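Local coordinates for DNA-binding protein (Sulfolobus solfataricus, PDB 3IRB) that is of unknown function but binds a zinc ion and, as a two-domain zinc-ribbon and OB-fold protein, may bind acyl-CoA, at residues 15-18 / 19-23. Numbering follows the deposited sequence.
Sequences RWYD and VMEAE
Val19 sets its CG2 methyl over one face of the Arg15 guanidinium, with CZ 3.5 Å from CG2 and the methyl above the centre of the plane. Arg15 reaches it because CG lies anti to the backbone N (chi1 -175°) and the chain then bends at chi2. Its NH1 also sits over a face of the Trp16 ring, 3.1 Å above the plane and displaced to the rim. Met20, here selenomethionine, turns inward: SE passes 4.3 Å from Trp16 CB, and the side chain is buried against Leu118 and Tyr120 of strand 114-123, part of the OB-fold domain. The Arg15-Val19 and Trp16-Met20 pairs are i to i+4 neighbours on helix 12-28, whose alpha-helical character is borne out by four successive i+4 backbone bonds, from Val19 N to Arg15 O (3.1 Å) through Ala22 N to Asp18 O (2.9 Å). At Glu21 the aliphatic part does the touching: CG makes a CH-pi contact with the Tyr17 ring, 3.7 Å from its centroid and 24° off the normal, while carboxylate and ring planes differ by 15°. Replacing Glu21 with an alanine would probably uncover that ring face and leave the phenol freer to turn.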
loop_
_atom_site.group_PDB
_atom_site.type_symbol
_atom_site.label_atom_id
_atom_site.label_comp_id
_atom_site.label_asym_id
_atom_site.label_seq_id
_atom_site.Cartn_x
_atom_site.Cartn_y
_atom_site.Cartn_z
ATOM N N ARG A 15 -13.952 9.626 3.009
ATOM C CA ARG A 15 -12.933 9.925 4.014
ATOM C C ARG A 15 -11.681 9.094 3.765
ATOM O O ARG A 15 -10.551 9.608 3.850
ATOM C CB ARG A 15 -13.449 9.667 5.427
ATOM C CG ARG A 15 -12.477 10.063 6.587
ATOM C CD ARG A 15 -11.780 8.854 7.301
ATOM N NE ARG A 15 -10.711 9.286 8.229
ATOM C CZ ARG A 15 -9.612 8.578 8.520
ATOM N NH1 ARG A 15 -9.406 7.391 7.956
ATOM N NH2 ARG A 15 -8.689 9.060 9.361
ATOM N N TRP A 16 -11.872 7.802 3.528
ATOM C CA TRP A 16 -10.734 6.910 3.314
ATOM C C TRP A 16 -10.037 7.286 1.991
ATOM O O TRP A 16 -8.811 7.247 1.895
ATOM C CB TRP A 16 -11.109 5.411 3.388
ATOM C CG TRP A 16 -11.179 4.901 4.812
ATOM C CD1 TRP A 16 -12.295 4.560 5.512
ATOM C CD2 TRP A 16 -10.077 4.726 5.707
ATOM N NE1 TRP A 16 -11.962 4.204 6.792
ATOM C CE2 TRP A 16 -10.603 4.279 6.933
ATOM C CE3 TRP A 16 -8.689 4.918 5.593
ATOM C CZ2 TRP A 16 -9.791 3.996 8.033
ATOM C CZ3 TRP A 16 -7.879 4.633 6.689
ATOM C CH2 TRP A 16 -8.436 4.173 7.887
ATOM N N TYR A 17 -10.809 7.642 0.985
ATOM C CA TYR A 17 -10.199 8.121 -0.270
ATOM C C TYR A 17 -9.290 9.338 0.019
ATOM O O TYR A 17 -8.159 9.412 -0.447
ATOM C CB TYR A 17 -11.268 8.454 -1.290
ATOM C CG TYR A 17 -10.710 9.049 -2.547
ATOM C CD1 TYR A 17 -10.013 8.256 -3.454
ATOM C CD2 TYR A 17 -10.840 10.399 -2.811
ATOM C CE1 TYR A 17 -9.476 8.799 -4.615
ATOM C CE2 TYR A 17 -10.317 10.947 -3.969
ATOM C CZ TYR A 17 -9.638 10.137 -4.864
ATOM O OH TYR A 17 -9.109 10.684 -6.005
ATOM N N ASP A 18 -9.800 10.261 0.812
ATOM C CA ASP A 18 -9.059 11.480 1.151
ATOM C C ASP A 18 -7.738 11.200 1.844
ATOM O O ASP A 18 -6.728 11.778 1.481
ATOM C CB ASP A 18 -9.923 12.394 2.010
ATOM C CG ASP A 18 -10.989 13.083 1.222
ATOM O OD1 ASP A 18 -10.903 13.101 -0.028
ATOM O OD2 ASP A 18 -11.907 13.608 1.870
ATOM N N VAL A 19 -7.759 10.309 2.829
ATOM C CA VAL A 19 -6.564 9.917 3.555
ATOM C C VAL A 19 -5.550 9.261 2.617
ATOM O O VAL A 19 -4.361 9.607 2.635
ATOM C CB VAL A 19 -6.906 8.930 4.713
ATOM C CG1 VAL A 19 -5.622 8.235 5.238
ATOM C CG2 VAL A 19 -7.662 9.651 5.811
HETATM N N MSE A 20 -6.026 8.372 1.751
HETATM C CA MSE A 20 -5.144 7.678 0.811
HETATM C C MSE A 20 -4.565 8.648 -0.217
HETATM O O MSE A 20 -3.404 8.532 -0.606
HETATM C CB MSE A 20 -5.877 6.518 0.130
HETATM C CG MSE A 20 -6.341 5.457 1.154
HETATM SE SE MSE A 20 -7.929 4.412 0.624
HETATM C CE MSE A 20 -6.752 2.922 0.407
ATOM N N GLU A 21 -5.363 9.612 -0.649
ATOM C CA GLU A 21 -4.855 10.638 -1.558
ATOM C C GLU A 21 -3.807 11.551 -0.888
ATOM O O GLU A 21 -2.815 11.908 -1.509
ATOM C CB GLU A 21 -5.976 11.477 -2.148
ATOM C CG GLU A 21 -6.677 10.813 -3.318
ATOM C CD GLU A 21 -5.732 10.488 -4.476
ATOM O OE1 GLU A 21 -5.199 11.424 -5.111
ATOM O OE2 GLU A 21 -5.527 9.291 -4.744
ATOM N N ALA A 22 -4.057 11.972 0.347
ATOM C CA ALA A 22 -3.083 12.791 1.072
ATOM C C ALA A 22 -1.734 12.077 1.103
ATOM O O ALA A 22 -0.669 12.669 0.868
ATOM C CB ALA A 22 -3.584 13.085 2.499
ATOM N N GLU A 23 -1.777 10.777 1.370
ATOM C CA GLU A 23 -0.568 9.982 1.453
ATOM C C GLU A 23 0.179 9.829 0.138
ATOM O O GLU A 23 1.418 9.809 0.131
ATOM C CB GLU A 23 -0.876 8.631 2.097
ATOM C CG GLU A 23 -1.227 8.876 3.598
ATOM C CD GLU A 23 -1.594 7.630 4.375
ATOM O OE1 GLU A 23 -1.484 6.495 3.836
ATOM O OE2 GLU A 23 -1.979 7.833 5.549
#